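PDB 5D8N: leucine aminopeptidase A1, chloroplastic from Solanum lycopersicum, which removes amino acids from the N-termini of peptides as a magnesium-binding homohexameric aminopeptidase of the M17 family, and also acts as a chaperone. Local coordinates for residues 65-69 / 143-147; 293-297 / 525-529; 413-417 / 478-482; 434-439 / 495-499. The protein carries 1 engineered substitution. One frame throughout, in Å; residues are numbered along the deposited sequence. Where two conformers were deposited one is given.

Contact 1 belongs to the N-terminal domain, about 40 Å or more between centres from the other three, which all lie in the catalytic domain. Contacts 1, 2 and 4 are buried, and each sets a helix against a strand or strand end; contacts 2 and 4 reach the same mixed sheet and touch each other where Trp525 meets Leu435 and Glu438. Both rest mainly on leucine and valine, with Trp525 in contact 2 and Gln496 in contact 4, and have no hydrogen bond between their segments, whereas contact 1 is tied by an asparagine amide and a water. Contact 3 is partly buried, joins two helix starts beside another subunit and the predicted active-site Arg389, and uses glycine, alanine and threonine.

Contact 1: residues 65-69 / 143-147; sequences KNPLL and ALAST
Asn66 and Ala145 form the firm side of this contact, where the start of helix 67-75 meets the chain leaving strand 139-144 of the N-terminal domain. Asn66 ND2 gives a hydrogen bond of 3.0 Å to Ala145 O, nearly straight at 168° and within the plane of the amide, although it arrives from above the carbonyl plane. With CG anti to the backbone N (chi1 180°), the same amide turns its OD1 back to the helix and takes the N-H of Leu69 at 2.8 Å. Asn66 is thus an N-cap that also reaches across the contact, and both ends of its amide are fixed. An alanine in place of Asn66 would probably deprive Leu69 N of its cap and Ala145 O of its amide donor. Ala145 suits its place by being small: its CB lies 3.8 Å from Asn66 ND2 and 4.4 Å from Leu69 CD1, with Ile49 and Ala51 of strand 46-52 also touching it.

Leu68 and Ser146 make the more open side, for both are partly exposed. Leu68 CD2 comes only to 4.0 Å from Leu144 O, and Ser146 directs its hydroxyl to Asp55. Here a water bridges the segments, accepting from Leu68 N at 3.1 Å and donating to Ala145 O. The carbonyl just past the strand end takes two donors, the capping amide and this water, which link the helix start to the chain leaving the strand by polar bonds.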
# COMPACT_ATOMS: atom_id res chain seq x y z
N LYS A 65 -56.75 -16.47 -12.75
CA LYS A 65 -57.91 -15.61 -12.57
C LYS A 65 -57.91 -14.44 -13.56
O LYS A 65 -58.96 -13.96 -13.98
CB LYS A 65 -57.94 -15.07 -11.14
CG LYS A 65 -58.37 -16.06 -10.06
CD LYS A 65 -58.46 -15.37 -8.71
CE LYS A 65 -58.79 -16.34 -7.59
NZ LYS A 65 -58.52 -15.75 -6.26
N ASN A 66 -56.72 -13.93 -13.87
CA ASN A 66 -56.62 -12.85 -14.84
C ASN A 66 -57.26 -13.22 -16.18
O ASN A 66 -56.89 -14.20 -16.81
CB ASN A 66 -55.14 -12.46 -15.05
CG ASN A 66 -54.96 -11.34 -16.05
OD1 ASN A 66 -54.76 -11.58 -17.24
ND2 ASN A 66 -54.98 -10.11 -15.56
N PRO A 67 -58.17 -12.37 -16.68
CA PRO A 67 -58.88 -12.69 -17.92
C PRO A 67 -57.97 -12.89 -19.14
O PRO A 67 -58.17 -13.83 -19.91
CB PRO A 67 -59.80 -11.48 -18.12
CG PRO A 67 -59.98 -10.90 -16.75
CD PRO A 67 -58.68 -11.16 -16.03
N LEU A 68 -57.03 -11.97 -19.37
CA LEU A 68 -56.11 -12.08 -20.50
C LEU A 68 -55.24 -13.35 -20.40
O LEU A 68 -55.18 -14.15 -21.34
CB LEU A 68 -55.23 -10.84 -20.58
CG LEU A 68 -54.16 -10.99 -21.66
CD1 LEU A 68 -54.82 -11.17 -23.01
CD2 LEU A 68 -53.22 -9.79 -21.65
N LEU A 69 -54.66 -13.59 -19.24
CA LEU A 69 -53.85 -14.80 -19.07
C LEU A 69 -54.67 -16.08 -19.13
O LEU A 69 -54.26 -17.07 -19.75
CB LEU A 69 -53.05 -14.74 -17.76
CG LEU A 69 -52.02 -13.61 -17.70
CD1 LEU A 69 -51.36 -13.60 -16.33
CD2 LEU A 69 -50.98 -13.81 -18.79
N ALA A 143 -47.98 -5.73 -23.87
CA ALA A 143 -49.21 -5.36 -23.18
C ALA A 143 -49.09 -5.59 -21.66
O ALA A 143 -48.25 -6.37 -21.21
CB ALA A 143 -50.33 -6.23 -23.73
N LEU A 144 -49.98 -4.97 -20.89
CA LEU A 144 -50.14 -5.28 -19.47
C LEU A 144 -51.22 -6.32 -19.26
O LEU A 144 -52.23 -6.31 -19.95
CB LEU A 144 -50.52 -4.03 -18.66
CG LEU A 144 -49.56 -2.86 -18.81
CD1 LEU A 144 -49.98 -1.70 -17.94
CD2 LEU A 144 -48.14 -3.29 -18.46
N ALA A 145 -51.03 -7.21 -18.30
CA ALA A 145 -52.04 -8.21 -18.02
C ALA A 145 -53.28 -7.54 -17.47
O ALA A 145 -54.39 -8.05 -17.66
CB ALA A 145 -51.54 -9.26 -17.04
N SER A 146 -53.12 -6.41 -16.79
CA SER A 146 -54.28 -5.67 -16.34
C SER A 146 -54.09 -4.15 -16.42
O SER A 146 -53.06 -3.60 -16.03
CB SER A 146 -54.72 -6.09 -14.93
OG SER A 146 -53.70 -5.83 -13.98
N THR A 147 -55.11 -3.51 -16.98
CA THR A 147 -55.25 -2.06 -17.00
C THR A 147 -56.45 -1.53 -16.21
O THR A 147 -56.78 -0.35 -16.31
CB THR A 147 -55.38 -1.58 -18.47
OG1 THR A 147 -56.50 -2.22 -19.10
CG2 THR A 147 -54.09 -1.92 -19.27
O HOH W 1 -57.05 -9.00 -18.66

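Contact 2: residues 293-297 / 525-529; sequences TKLAL and WVLRN
The indole of Trp525 carries the side-chain amide of Asn529 on one face, ND2 standing 3.4 Å above the ring plane and offset toward its rim, while Leu295 and Leu297 approach the six-membered ring obliquely. This is helix-on-sheet packing in the alpha/beta catalytic domain: the C-terminal helix 519-527 lies against strand 293-305 of the central mixed sheet. The large flat ring suits this seam because two strand leucines can share it. Leu297 CD2 is 3.7 Å from Trp525 CZ3, and Leu295 CD2 is 3.9 Å from Trp525 CH2. The other methyl of Leu295, CD1, packs 4.3 Å from Val526 CG2 and 4.0 Å from Asn529 CB, so this one residue touches three side chains of the C-terminal segment. Ile408 of strand 406-411 and Leu435 of helix 433-446 add to the surroundings of the ring.

Asn529, the last residue of the chain, suits its place by having both a donor and an acceptor beside this apolar patch. Its OD1 is hydrogen-bonded to Lys406, which fixes the amide from one end. The other end is held within the C-terminal segment itself, where Asn529 ND2 donates to Trp525 O at 3.0 Å and 162°.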
# COMPACT_ATOMS: atom_id res chain seq x y z
N THR A 293 -37.71 31.57 -20.23
CA THR A 293 -36.85 31.34 -19.08
C THR A 293 -35.47 30.90 -19.57
O THR A 293 -35.38 30.02 -20.41
CB THR A 293 -37.45 30.22 -18.20
OG1 THR A 293 -38.73 30.65 -17.73
CG2 THR A 293 -36.59 29.94 -16.97
N LYS A 294 -34.41 31.52 -19.07
CA LYS A 294 -33.05 31.26 -19.53
C LYS A 294 -32.34 30.28 -18.61
O LYS A 294 -32.15 30.53 -17.40
CB LYS A 294 -32.25 32.56 -19.62
CG LYS A 294 -32.79 33.49 -20.70
CD LYS A 294 -32.06 34.83 -20.77
CE LYS A 294 -30.64 34.62 -21.31
NZ LYS A 294 -29.84 35.88 -21.38
N LEU A 295 -31.97 29.13 -19.17
CA LEU A 295 -31.36 28.03 -18.41
C LEU A 295 -30.02 27.68 -19.04
O LEU A 295 -29.85 27.78 -20.26
CB LEU A 295 -32.28 26.82 -18.44
CG LEU A 295 -33.76 27.06 -18.11
CD1 LEU A 295 -34.56 25.80 -18.40
CD2 LEU A 295 -33.93 27.45 -16.65
N ALA A 296 -29.10 27.16 -18.22
CA ALA A 296 -27.91 26.51 -18.72
C ALA A 296 -27.73 25.09 -18.19
O ALA A 296 -27.91 24.81 -17.01
CB ALA A 296 -26.66 27.34 -18.41
N LEU A 297 -27.14 24.27 -19.05
CA LEU A 297 -26.74 22.92 -18.70
C LEU A 297 -25.25 22.83 -19.01
O LEU A 297 -24.86 22.97 -20.17
CB LEU A 297 -27.52 21.91 -19.55
CG LEU A 297 -29.03 21.95 -19.38
CD1 LEU A 297 -29.69 20.98 -20.33
CD2 LEU A 297 -29.37 21.57 -17.94
N TRP A 525 -36.58 18.40 -16.71
CA TRP A 525 -36.40 19.64 -15.97
C TRP A 525 -36.62 20.86 -16.86
O TRP A 525 -37.24 21.84 -16.47
CB TRP A 525 -34.99 19.69 -15.36
CG TRP A 525 -34.69 20.98 -14.64
CD1 TRP A 525 -35.22 21.40 -13.45
CD2 TRP A 525 -33.86 22.04 -15.11
NE1 TRP A 525 -34.63 22.57 -13.07
CE2 TRP A 525 -33.84 23.02 -14.09
CE3 TRP A 525 -33.00 22.19 -16.20
CZ2 TRP A 525 -33.02 24.15 -14.16
CZ3 TRP A 525 -32.21 23.33 -16.29
CH2 TRP A 525 -32.21 24.28 -15.25
N VAL A 526 -36.02 20.85 -18.05
CA VAL A 526 -36.23 21.95 -19.01
C VAL A 526 -37.71 22.15 -19.32
O VAL A 526 -38.20 23.28 -19.32
CB VAL A 526 -35.44 21.72 -20.32
CG1 VAL A 526 -35.85 22.69 -21.41
CG2 VAL A 526 -33.95 21.86 -20.04
N LEU A 527 -38.40 21.04 -19.59
CA LEU A 527 -39.81 21.08 -19.95
C LEU A 527 -40.72 21.55 -18.83
O LEU A 527 -41.76 22.15 -19.10
CB LEU A 527 -40.27 19.69 -20.36
CG LEU A 527 -39.76 19.30 -21.75
CD1 LEU A 527 -40.42 17.99 -22.17
CD2 LEU A 527 -40.05 20.37 -22.78
N ARG A 528 -40.32 21.34 -17.58
CA ARG A 528 -41.16 21.72 -16.45
C ARG A 528 -40.86 23.16 -16.06
O ARG A 528 -41.46 23.70 -15.15
CB ARG A 528 -40.94 20.77 -15.28
CG ARG A 528 -41.68 19.45 -15.47
CD ARG A 528 -41.07 18.23 -14.77
NE ARG A 528 -41.59 17.00 -15.38
CZ ARG A 528 -42.76 16.43 -15.07
NH1 ARG A 528 -43.46 16.83 -14.01
NH2 ARG A 528 -43.23 15.43 -15.82
N ASN A 529 -39.85 23.76 -16.68
CA ASN A 529 -39.65 25.20 -16.53
C ASN A 529 -40.48 25.98 -17.54
O ASN A 529 -40.04 26.99 -18.09
CB ASN A 529 -38.19 25.54 -16.76
CG ASN A 529 -37.41 25.56 -15.47
OD1 ASN A 529 -37.37 26.56 -14.78
ND2 ASN A 529 -36.77 24.45 -15.17
OXT ASN A 529 -41.55 25.51 -17.93

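Contact 3: residues 413-417 / 478-482; sequences LTGAI and GGAIT
Thr414 OG1 is held by two hydrogen-bond partners and also rests on Ala480. It accepts the N-H of Ile417 at 3.1 Å (149°), a capping bond across the turn that leads into helix 416-421, and it is hydrogen-bonded to Asp501, a residue of strand 496-501. The methyl of Ala480 packs 3.6 Å from this same oxygen. A chi1 of 65° sets OG1 between the backbone N and the carbonyl carbon, within reach of Ile417 N, while CG2 turns to lie 3.8 Å from Gly479 O. A valine in place of Thr414 would probably leave Ile417 N without its cap and Asp501 without its hydroxyl partner.

The contact brings together the beginnings of two helices of the catalytic domain, 416-421 and 479-488, and small residues let them come close. Thr414 also touches Arg389, which places the turn beside the predicted active site. Ala416 CB lies 3.8 Å from Ala480 N and 4.3 Å from Ala480 CB. Gly479 has no CB to meet the Ala416 methyl, and Ala416 CB comes to 4.2 Å from Gly479 C. Gly478, at the N-cap, has a positive phi (94°), where a CB would collide with the carbonyl oxygen of the preceding residue, hence glycine. Farther along, Ile417 CD1 covers the Ala480 methyl at 4.0 Å, and Phe429 of strand 426-429 packs on both residues. Val419 of a second subunit packs on Ala416, and Ala420 of that subunit on Ile481.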
# COMPACT_ATOMS: atom_id res chain seq x y z
N LEU A 413 -17.40 13.85 -10.73
CA LEU A 413 -16.46 14.66 -9.98
C LEU A 413 -15.62 13.91 -8.96
O LEU A 413 -14.44 14.18 -8.84
CB LEU A 413 -17.16 15.82 -9.29
CG LEU A 413 -16.24 17.03 -9.18
CD1 LEU A 413 -16.15 17.74 -10.53
CD2 LEU A 413 -16.74 18.00 -8.12
N THR A 414 -16.21 13.01 -8.18
CA THR A 414 -15.49 12.38 -7.07
C THR A 414 -15.75 10.87 -7.00
O THR A 414 -16.85 10.41 -7.34
CB THR A 414 -15.90 13.02 -5.72
OG1 THR A 414 -17.29 12.76 -5.45
CG2 THR A 414 -15.67 14.52 -5.75
N GLY A 415 -14.79 10.11 -6.47
CA GLY A 415 -15.05 8.75 -6.00
C GLY A 415 -15.88 8.79 -4.72
O GLY A 415 -16.58 7.84 -4.36
N ALA A 416 -15.76 9.88 -3.98
CA ALA A 416 -16.39 9.96 -2.67
C ALA A 416 -17.91 9.79 -2.79
O ALA A 416 -18.56 9.22 -1.92
CB ALA A 416 -16.08 11.28 -2.02
N ILE A 417 -18.49 10.36 -3.85
CA ILE A 417 -19.95 10.26 -3.99
C ILE A 417 -20.41 8.82 -4.21
O ILE A 417 -21.47 8.45 -3.76
CB ILE A 417 -20.52 11.17 -5.10
CG1 ILE A 417 -22.01 11.35 -4.93
CG2 ILE A 417 -20.22 10.58 -6.48
CD1 ILE A 417 -22.37 12.10 -3.66
N GLY A 478 -15.79 13.96 3.34
CA GLY A 478 -16.53 15.12 2.85
C GLY A 478 -16.27 15.52 1.40
O GLY A 478 -16.60 16.61 1.00
N GLY A 479 -15.51 14.70 0.69
CA GLY A 479 -14.87 15.09 -0.57
C GLY A 479 -15.86 15.50 -1.66
O GLY A 479 -15.58 16.39 -2.46
N ALA A 480 -17.05 14.91 -1.66
CA ALA A 480 -18.07 15.29 -2.63
C ALA A 480 -18.69 16.62 -2.25
O ALA A 480 -19.04 17.39 -3.13
CB ALA A 480 -19.14 14.23 -2.73
N ILE A 481 -18.77 16.89 -0.95
CA ILE A 481 -19.25 18.17 -0.47
C ILE A 481 -18.27 19.31 -0.77
O ILE A 481 -18.69 20.38 -1.24
CB ILE A 481 -19.51 18.12 1.04
CG1 ILE A 481 -20.61 17.10 1.32
CG2 ILE A 481 -19.86 19.50 1.58
CD1 ILE A 481 -20.78 16.79 2.79
N THR A 482 -17.00 19.14 -0.44
CA THR A 482 -16.02 20.19 -0.72
C THR A 482 -15.80 20.38 -2.23
O THR A 482 -15.56 21.49 -2.70
CB THR A 482 -14.67 19.93 -0.03
OG1 THR A 482 -14.19 18.61 -0.35
CG2 THR A 482 -14.79 20.12 1.48

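Contact 4: residues 434-439 / 495-499; sequences DLAREV and VQWLH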
# COMPACT_ATOMS: atom_id res chain seq x y z
N ASP A 434 -35.48 25.51 -3.80
CA ASP A 434 -36.45 25.42 -4.88
C ASP A 434 -35.89 24.61 -6.05
O ASP A 434 -36.63 23.84 -6.66
CB ASP A 434 -36.90 26.80 -5.39
CG ASP A 434 -38.04 26.71 -6.40
OD1 ASP A 434 -39.12 26.25 -5.99
OD2 ASP A 434 -37.86 27.04 -7.60
N LEU A 435 -34.64 24.85 -6.44
CA LEU A 435 -34.07 24.16 -7.58
C LEU A 435 -33.87 22.70 -7.22
O LEU A 435 -34.12 21.84 -8.06
CB LEU A 435 -32.78 24.80 -8.01
CG LEU A 435 -32.03 24.18 -9.18
CD1 LEU A 435 -32.94 24.03 -10.39
CD2 LEU A 435 -30.80 25.00 -9.50
N ALA A 436 -33.54 22.41 -5.96
CA ALA A 436 -33.44 21.03 -5.53
C ALA A 436 -34.77 20.32 -5.78
O ALA A 436 -34.81 19.20 -6.30
CB ALA A 436 -33.08 20.92 -4.05
N ARG A 437 -35.85 20.98 -5.38
CA ARG A 437 -37.18 20.41 -5.52
C ARG A 437 -37.55 20.18 -6.99
O ARG A 437 -38.10 19.14 -7.33
CB ARG A 437 -38.24 21.29 -4.83
CG ARG A 437 -39.66 20.75 -5.00
CD ARG A 437 -40.74 21.75 -4.60
NE ARG A 437 -40.43 23.08 -5.10
CZ ARG A 437 -40.52 23.44 -6.37
NH1 ARG A 437 -41.19 22.71 -7.25
NH2 ARG A 437 -39.92 24.56 -6.74
N GLU A 438 -37.22 21.14 -7.85
CA GLU A 438 -37.45 20.98 -9.29
C GLU A 438 -36.70 19.74 -9.81
O GLU A 438 -37.23 18.99 -10.64
CB GLU A 438 -36.96 22.19 -10.07
CG GLU A 438 -37.80 23.46 -10.02
CD GLU A 438 -37.15 24.65 -10.76
OE1 GLU A 438 -36.29 24.49 -11.65
OE2 GLU A 438 -37.43 25.80 -10.37
N VAL A 439 -35.45 19.55 -9.37
CA VAL A 439 -34.62 18.48 -9.91
C VAL A 439 -35.08 17.13 -9.37
O VAL A 439 -35.22 16.18 -10.14
CB VAL A 439 -33.12 18.73 -9.68
CG1 VAL A 439 -32.28 17.50 -10.04
CG2 VAL A 439 -32.67 19.91 -10.53
N VAL A 495 -27.59 33.60 -9.42
CA VAL A 495 -28.07 32.56 -10.32
C VAL A 495 -28.40 31.33 -9.47
O VAL A 495 -27.63 30.94 -8.61
CB VAL A 495 -26.99 32.26 -11.37
CG1 VAL A 495 -27.41 31.12 -12.27
CG2 VAL A 495 -26.73 33.50 -12.22
N GLN A 496 -29.52 30.68 -9.73
CA GLN A 496 -29.78 29.40 -9.06
C GLN A 496 -28.96 28.30 -9.72
O GLN A 496 -28.81 28.27 -10.93
CB GLN A 496 -31.25 29.02 -9.15
CG GLN A 496 -32.20 30.03 -8.53
CD GLN A 496 -33.61 29.46 -8.41
OE1 GLN A 496 -33.88 28.35 -8.84
NE2 GLN A 496 -34.52 30.27 -7.93
N TRP A 497 -28.33 27.46 -8.91
CA TRP A 497 -27.35 26.52 -9.43
C TRP A 497 -27.37 25.24 -8.63
O TRP A 497 -27.43 25.24 -7.39
CB TRP A 497 -25.97 27.15 -9.44
CG TRP A 497 -24.84 26.15 -9.47
CD1 TRP A 497 -24.45 25.38 -10.54
CD2 TRP A 497 -24.08 25.69 -8.35
NE1 TRP A 497 -23.43 24.55 -10.17
CE2 TRP A 497 -23.16 24.74 -8.84
CE3 TRP A 497 -23.93 26.14 -7.04
CZ2 TRP A 497 -22.18 24.17 -8.04
CZ3 TRP A 497 -22.98 25.52 -6.23
CH2 TRP A 497 -22.11 24.56 -6.74
N LEU A 498 -27.40 24.13 -9.36
CA LEU A 498 -27.27 22.80 -8.79
C LEU A 498 -26.20 21.98 -9.50
O LEU A 498 -26.12 21.94 -10.74
CB LEU A 498 -28.60 22.06 -8.86
CG LEU A 498 -28.68 20.65 -8.27
CD1 LEU A 498 -30.09 20.44 -7.77
CD2 LEU A 498 -28.37 19.57 -9.28
N HIS A 499 -25.46 21.24 -8.69
CA HIS A 499 -24.35 20.41 -9.16
C HIS A 499 -24.75 18.94 -8.95
O HIS A 499 -25.13 18.55 -7.85
CB HIS A 499 -23.09 20.72 -8.35
CG HIS A 499 -22.06 19.64 -8.37
ND1 HIS A 499 -21.42 19.24 -9.52
CD2 HIS A 499 -21.47 18.95 -7.36
CE1 HIS A 499 -20.52 18.32 -9.23
NE2 HIS A 499 -20.53 18.13 -7.93
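Helix 433-446 is the connection of a beta-alpha-beta crossover between the parallel neighbouring strands 426-429 and 450-452, and here it packs across strand 496-501 of the same mixed sheet. The axes of the helix and strand segments approach to 8.5 Å and run at 53° to each other. Leu435 carries most of the contact on the helix side. With its CG anti to the backbone N (chi1 179°), it sends CD2 down onto the strand backbone, 3.5 Å from both Trp497 N and Leu498 N. A branched leucine fits because the CD2 methyl can lie on these peptide nitrogens while Leu435 CG packs 4.0 Å from Leu498 CB.

One turn farther along the helix, Val439 and Leu498 reach toward each other tip to tip, Val439 CG2 lying 3.8 Å from Leu498 CD1. That same CD1 methyl passes 4.1 Å from Ala436 CA, where a small alanine allows a leucine to lie close to the helix backbone. The partly exposed Gln496 reaches across toward the helix, its chain extended beyond CG, and brings OE1 to 3.8 Å from Leu435 CB; its length lets it cover the leucine, and it also touches Lys406.

The alternation of the strand gives its two sides different partners. Leu498 points toward helix 433-446, whereas Trp497 points away, packs on Leu487 of helix 479-488 and bonds through NE1 to Asp409. In the sheet itself, Gln496 and Leu498 pair with strand 406-411, and His499 pairs with Phe429 of strand 426-429.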